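Glycosyl hydrolases family 31 family protein (Aspergillus niger, PDB 6DRU) hydrolyses the alpha-xylosidic linkages of xyloglucan oligosaccharides, releasing alpha-xylose from the non-reducing terminal glucose. Local coordinates at residues A[260-263]-A[264-268]; A[571-574]-A[575-578]; A[685-688]-A[689-692]. All blocks are in the same frame, centred on the assembly; numbering follows the deposited sequence.

Interaction 1: residues A[260-263]-A[264-268]; sequences ENQT and EVELL. With NAG (2-acetamido-2-deoxy-beta-D-glucopyranose), chain C; BMA (beta-D-mannopyranose), chain D; MAN (alpha-D-mannopyranose), chain B.
Asn-261 and Glu-264 meet at the start of helix 262-274, where Asn-261 is the N-cap. Its OD1 accepts from Glu-264 N at 2.9 Å, the amide N lying above the carbonyl plane of the side chain, and it also takes a weak bond from Thr-263 N. A chi1 of 69° places CG between the backbone N and carbonyl carbon of Asn-261 and turns OD1 back over the first turn of the helix. Backbone bonds continue the turn: Glu-266 N to Gln-262 O and Leu-267 N to Thr-263 O, with a weak one from Val-265 N to Asn-261 O.

Two further polar links involve carboxylates. Gln-262 NE2 donates to Glu-266 OE2 at 3.2 Å, nearly straight at 170°; the acceptor lies in the amide plane, whereas the donor comes from above the carboxylate, the two planes being 79° apart. The other end of this amide, OE1, is held by Asn-304 N. The extended chain of Glu-264 reaches back so that OE1 receives a weak bond from Glu-260 N at 3.4 Å, while OE2 has a long, weak ion pair with Lys-256.

Apolar contact is slight: Leu-267 lies alongside Thr-263, with CD1 4.0 Å from Thr-263 CG2.

The sugars add a covalent bond, a hydrogen bond and close van der Waals contact. Asn-261 ND2 is bonded to NAG C1 at 1.5 Å, and the ring oxygen O5 of this sugar rests against Glu-264 CB. Glu-260 OE2 also accepts from BMA O2, a mannose of another glycan, though the modelled bond is very short and its length should not be relied on.

The Asn-261 amide thus does two jobs, its oxygen capping the helix and its nitrogen carrying the sugar, which probably fixes the direction in which the N-glycan leaves the TIM barrel.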
# COMPACT_ATOMS: atom_id res chain seq x y z
N GLU A 260 12.72 33.92 -32.11
CA GLU A 260 11.87 32.90 -32.72
C GLU A 260 12.48 32.24 -33.95
O GLU A 260 12.23 31.05 -34.18
CB GLU A 260 10.52 33.53 -33.08
CG GLU A 260 9.41 32.54 -33.37
CD GLU A 260 9.20 32.35 -34.85
OE1 GLU A 260 10.01 32.88 -35.64
OE2 GLU A 260 8.23 31.67 -35.24
N ASN A 261 13.25 32.96 -34.76
CA ASN A 261 13.85 32.38 -35.96
C ASN A 261 15.32 32.80 -36.05
O ASN A 261 15.81 33.60 -35.24
CB ASN A 261 13.08 32.75 -37.23
CG ASN A 261 13.20 34.23 -37.59
OD1 ASN A 261 14.27 34.70 -37.98
ND2 ASN A 261 12.10 34.96 -37.48
N GLN A 262 16.01 32.25 -37.05
CA GLN A 262 17.45 32.48 -37.18
C GLN A 262 17.75 33.94 -37.52
O GLN A 262 18.72 34.51 -37.00
CB GLN A 262 18.04 31.55 -38.23
CG GLN A 262 19.49 31.85 -38.56
CD GLN A 262 20.10 30.82 -39.50
OE1 GLN A 262 19.56 29.74 -39.69
NE2 GLN A 262 21.23 31.17 -40.10
N THR A 263 16.95 34.55 -38.40
CA THR A 263 17.25 35.91 -38.83
C THR A 263 17.06 36.91 -37.70
O THR A 263 17.80 37.90 -37.62
CB THR A 263 16.37 36.27 -40.03
OG1 THR A 263 16.85 35.59 -41.20
CG2 THR A 263 16.35 37.77 -40.28
N GLU A 264 16.13 36.65 -36.78
CA GLU A 264 15.98 37.53 -35.62
C GLU A 264 17.22 37.47 -34.73
O GLU A 264 17.64 38.50 -34.18
CB GLU A 264 14.73 37.15 -34.83
CG GLU A 264 14.53 37.97 -33.57
CD GLU A 264 13.23 37.65 -32.86
OE1 GLU A 264 12.35 37.02 -33.49
OE2 GLU A 264 13.08 38.05 -31.68
N VAL A 265 17.82 36.29 -34.58
CA VAL A 265 19.04 36.17 -33.79
C VAL A 265 20.20 36.86 -34.49
O VAL A 265 21.05 37.49 -33.84
CB VAL A 265 19.34 34.68 -33.51
CG1 VAL A 265 20.69 34.53 -32.84
CG2 VAL A 265 18.25 34.09 -32.63
N GLU A 266 20.27 36.75 -35.82
CA GLU A 266 21.37 37.39 -36.54
C GLU A 266 21.25 38.91 -36.51
O GLU A 266 22.26 39.61 -36.44
CB GLU A 266 21.43 36.87 -37.97
CG GLU A 266 21.96 35.45 -38.09
CD GLU A 266 21.88 34.91 -39.50
OE1 GLU A 266 21.00 35.35 -40.27
OE2 GLU A 266 22.71 34.04 -39.85
N LEU A 267 20.02 39.44 -36.56
CA LEU A 267 19.86 40.89 -36.45
C LEU A 267 20.14 41.38 -35.04
O LEU A 267 20.55 42.53 -34.86
CB LEU A 267 18.45 41.31 -36.88
CG LEU A 267 18.04 40.97 -38.32
CD1 LEU A 267 16.60 41.42 -38.58
CD2 LEU A 267 19.00 41.59 -39.32
N LEU A 268 19.93 40.53 -34.03
CA LEU A 268 20.26 40.90 -32.66
C LEU A 268 21.76 41.09 -32.50
O LEU A 268 22.22 42.06 -31.88
CB LEU A 268 19.73 39.84 -31.70
CG LEU A 268 20.01 40.03 -30.21
CD1 LEU A 268 19.32 41.27 -29.68
CD2 LEU A 268 19.51 38.80 -29.47
C1 NAG C . 12.03 36.18 -38.30
C2 NAG C . 10.66 36.41 -38.92
C3 NAG C . 10.51 37.77 -39.49
C4 NAG C . 10.92 38.81 -38.47
C5 NAG C . 12.32 38.51 -37.97
C6 NAG C . 12.72 39.51 -36.92
C7 NAG C . 9.56 34.35 -39.64
C8 NAG C . 8.90 34.27 -38.29
N2 NAG C . 10.43 35.43 -39.92
O3 NAG C . 9.18 37.96 -39.90
O4 NAG C . 10.89 40.08 -39.07
O5 NAG C . 12.33 37.22 -37.41
O6 NAG C . 11.74 39.53 -35.90
O7 NAG C . 9.34 33.50 -40.48
C1 BMA D . 5.14 30.65 -37.30
C2 BMA D . 5.67 32.09 -37.35
C3 BMA D . 5.20 32.73 -38.65
C4 BMA D . 5.55 31.87 -39.87
C5 BMA D . 5.04 30.44 -39.67
C6 BMA D . 5.44 29.49 -40.79
O2 BMA D . 7.08 32.04 -37.38
O3 BMA D . 5.73 34.05 -38.81
O4 BMA D . 4.96 32.42 -41.04
O5 BMA D . 5.57 29.93 -38.43
O6 BMA D . 6.74 29.85 -41.24
C1 MAN B . 10.64 31.83 -43.82
C2 MAN B . 11.64 31.81 -44.94
C3 MAN B . 12.88 31.05 -44.50
C4 MAN B . 13.35 31.51 -43.14
C5 MAN B . 12.20 31.71 -42.17
C6 MAN B . 12.71 32.38 -40.91
O2 MAN B . 11.99 33.13 -45.29
O3 MAN B . 13.91 31.25 -45.44
O4 MAN B . 14.21 30.52 -42.61
O5 MAN B . 11.22 32.53 -42.74
O6 MAN B . 14.11 32.51 -40.95

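Interaction 2: residues A[571-574]-A[575-578]; sequences ANEP and WSYG
Ser-576 N donates to Glu-573 O at 2.9 Å, closing a type I beta turn from Glu-573 to Ser-576. Ser-576 OG, beside its own backbone N, returns a weak link by accepting from Glu-573 N at 3.4 Å. The Glu-573 chain bends at chi2 (69°), folding back to let OE1 accept from Asn-572 N as well as from Tyr-259 OH. One water ties the next step of the loop, donating to Pro-574 O and Gly-578 O while accepting from Tyr-577 N at 2.7 Å.

Beyond these bonds the contact is packing. The indole of Trp-575 has one face over the turn: Glu-573 CB makes a CH-pi contact 3.7 Å from the centroid of the five-membered ring of Trp-575, and Pro-574 CD makes another over its six-membered ring. Further out, Arg-275 makes a cation-pi contact with the indole and Phe-272 meets it edge-to-face. Tyr-577 presents its ring edge to Glu-573 O, stacks on Tyr-541 and is hydrogen-bonded through OH to Arg-560 NE.

Such a proline at the second position of a type I turn is classic; here the turn lies in the loop joining strand 554-555 to helix 582-594 in the TIM-barrel domain.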
# COMPACT_ATOMS: atom_id res chain seq x y z
N ALA A 571 10.21 43.19 -26.82
CA ALA A 571 11.66 43.22 -26.73
C ALA A 571 12.14 43.27 -25.27
O ALA A 571 11.38 43.59 -24.35
CB ALA A 571 12.22 44.42 -27.49
N ASN A 572 13.43 42.95 -25.09
CA ASN A 572 14.07 42.98 -23.78
C ASN A 572 15.54 43.37 -23.91
O ASN A 572 16.38 42.91 -23.13
CB ASN A 572 13.93 41.63 -23.07
CG ASN A 572 14.37 41.67 -21.62
OD1 ASN A 572 13.80 42.39 -20.80
ND2 ASN A 572 15.40 40.89 -21.29
N GLU A 573 15.87 44.21 -24.89
CA GLU A 573 17.23 44.61 -25.19
C GLU A 573 17.59 45.88 -24.43
O GLU A 573 16.71 46.63 -24.01
CB GLU A 573 17.39 44.82 -26.69
CG GLU A 573 17.36 43.54 -27.53
CD GLU A 573 15.99 42.88 -27.56
OE1 GLU A 573 15.82 41.84 -26.88
OE2 GLU A 573 15.09 43.40 -28.24
N PRO A 574 18.89 46.14 -24.23
CA PRO A 574 19.28 47.33 -23.46
C PRO A 574 18.82 48.65 -24.06
O PRO A 574 18.85 49.67 -23.37
CB PRO A 574 20.81 47.25 -23.42
CG PRO A 574 21.18 46.29 -24.50
CD PRO A 574 20.05 45.32 -24.59
N TRP A 575 18.38 48.66 -25.32
CA TRP A 575 17.86 49.86 -25.97
C TRP A 575 16.34 49.85 -26.08
O TRP A 575 15.78 50.70 -26.78
CB TRP A 575 18.48 50.01 -27.36
CG TRP A 575 18.41 48.76 -28.16
CD1 TRP A 575 17.36 48.33 -28.92
CD2 TRP A 575 19.43 47.76 -28.29
NE1 TRP A 575 17.66 47.12 -29.50
CE2 TRP A 575 18.93 46.76 -29.14
CE3 TRP A 575 20.72 47.63 -27.76
CZ2 TRP A 575 19.68 45.63 -29.47
CZ3 TRP A 575 21.46 46.51 -28.10
CH2 TRP A 575 20.94 45.52 -28.95
N SER A 576 15.67 48.92 -25.41
CA SER A 576 14.23 48.75 -25.55
C SER A 576 13.44 49.34 -24.40
O SER A 576 12.23 49.10 -24.30
CB SER A 576 13.90 47.26 -25.71
OG SER A 576 14.62 46.68 -26.78
N TYR A 577 14.08 50.11 -23.52
CA TYR A 577 13.43 50.61 -22.31
C TYR A 577 13.42 52.13 -22.25
O TYR A 577 13.46 52.72 -21.17
CB TYR A 577 14.11 50.03 -21.06
CG TYR A 577 13.85 48.55 -20.88
CD1 TYR A 577 14.62 47.61 -21.55
CD2 TYR A 577 12.83 48.10 -20.05
CE1 TYR A 577 14.38 46.26 -21.40
CE2 TYR A 577 12.59 46.76 -19.89
CZ TYR A 577 13.37 45.84 -20.56
OH TYR A 577 13.13 44.49 -20.40
N GLY A 578 13.36 52.78 -23.40
CA GLY A 578 13.35 54.22 -23.45
C GLY A 578 14.72 54.80 -23.72
O GLY A 578 15.75 54.26 -23.29
O HOH W 1 16.52 51.33 -23.21

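Interaction 3: residues A[685-688]-A[689-692]; sequences TYAG and GQVV
Tyr-686 brings the CD2 corner of its ring against Val-692, whose CG1 lies 3.9 Å from that carbon. The two side chains cross at a slant. The CB of each is directed toward the other arm, Tyr-686 from the end of strand 685-686 and Val-692 from strand 690-695. With their CA atoms 8.3 Å apart, the two residues meet here through their side chains. Leu-666 of strand 661-666 packs against both and completes a small apolar cluster.

Nearer the bend, a polar link takes over. Gln-690 NE2 donates to Ala-687 O at 3.1 Å with an N-H...O angle of 160°. The acceptor lies in the plane of the Gln-690 amide, and the donor is tilted by 24° from the Ala-687 carbonyl plane. A chi1 of 44° sets CG between the backbone N and carbonyl carbon of Gln-690, and the rest of the chain runs out extended to reach across the bend. On the way, CG passes 3.3 Å from the same carbonyl oxygen of Ala-687. The bond ties a backbone carbonyl of one arm to a side chain of the other.

Gly-688 and Gly-689 form the connection itself. Gly-689 has a positive phi of 92°, at which a side chain would press against the carbonyl O of Gly-688. Its own carbonyl accepts from Lys-627 NZ.

Both Gly-689 and Gln-690 are paired with Leu-666 through their backbones, the pattern of a G1 beta bulge, with glycine in the first position; it opens strand 690-695 in the C-terminal beta domain of this family 31 glycosidase.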
# COMPACT_ATOMS: atom_id res chain seq x y z
N THR A 685 33.10 58.10 2.99
CA THR A 685 33.37 57.03 3.94
C THR A 685 32.43 57.14 5.13
O THR A 685 32.07 58.25 5.55
CB THR A 685 34.83 57.07 4.41
OG1 THR A 685 35.05 58.25 5.19
CG2 THR A 685 35.77 57.07 3.22
N TYR A 686 32.03 55.99 5.66
CA TYR A 686 31.13 55.92 6.80
C TYR A 686 31.68 54.93 7.82
O TYR A 686 32.46 54.03 7.49
CB TYR A 686 29.72 55.49 6.38
CG TYR A 686 29.06 56.37 5.35
CD1 TYR A 686 29.41 56.28 4.00
CD2 TYR A 686 28.09 57.29 5.71
CE1 TYR A 686 28.81 57.09 3.05
CE2 TYR A 686 27.48 58.10 4.77
CZ TYR A 686 27.85 58.00 3.44
OH TYR A 686 27.25 58.80 2.50
N ALA A 687 31.26 55.09 9.07
CA ALA A 687 31.65 54.19 10.13
C ALA A 687 30.67 53.03 10.24
O ALA A 687 29.47 53.18 9.98
CB ALA A 687 31.74 54.93 11.47
N GLY A 688 31.19 51.87 10.64
CA GLY A 688 30.36 50.69 10.75
C GLY A 688 29.49 50.68 12.00
O GLY A 688 29.75 51.38 12.98
N GLY A 689 28.44 49.87 11.94
CA GLY A 689 27.56 49.70 13.08
C GLY A 689 26.36 50.62 13.12
O GLY A 689 25.83 50.87 14.21
N GLN A 690 25.91 51.12 11.98
CA GLN A 690 24.80 52.06 11.94
C GLN A 690 24.08 51.94 10.61
O GLN A 690 24.61 51.38 9.64
CB GLN A 690 25.27 53.50 12.15
CG GLN A 690 26.52 53.83 11.35
CD GLN A 690 26.63 55.30 11.03
OE1 GLN A 690 25.77 56.10 11.41
NE2 GLN A 690 27.69 55.67 10.32
N VAL A 691 22.87 52.48 10.56
CA VAL A 691 22.09 52.57 9.33
C VAL A 691 22.28 53.97 8.75
O VAL A 691 22.09 54.97 9.44
CB VAL A 691 20.60 52.29 9.58
CG1 VAL A 691 19.79 52.56 8.32
CG2 VAL A 691 20.40 50.86 10.05
N VAL A 692 22.65 54.03 7.48
CA VAL A 692 22.89 55.29 6.79
C VAL A 692 21.94 55.38 5.61
O VAL A 692 21.59 54.38 4.98
CB VAL A 692 24.36 55.44 6.34
CG1 VAL A 692 25.29 55.27 7.53
CG2 VAL A 692 24.70 54.43 5.25

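How the interactions relate
Along the chain the three contacts follow in series. Interactions 1 and 2 share the TIM-barrel domain, with centres about 16 Å apart, and touch directly: Leu-268 CD1 of helix 262-274 packs on Glu-573 CG at 3.7 Å. Roughly 300 residues apart in sequence, they thus bring the first part of the barrel, from strand 252-254 into its helix, against the loop after strand 554-555, consistent with the closing of the barrel. Interaction 3 stands apart in the C-terminal domain, its centre about 49 Å from that of interaction 1 and 36 Å from that of interaction 2, where it joins the edge strand 685-686 of a six-stranded antiparallel sheet to strand 690-695, which pairs with 661-666.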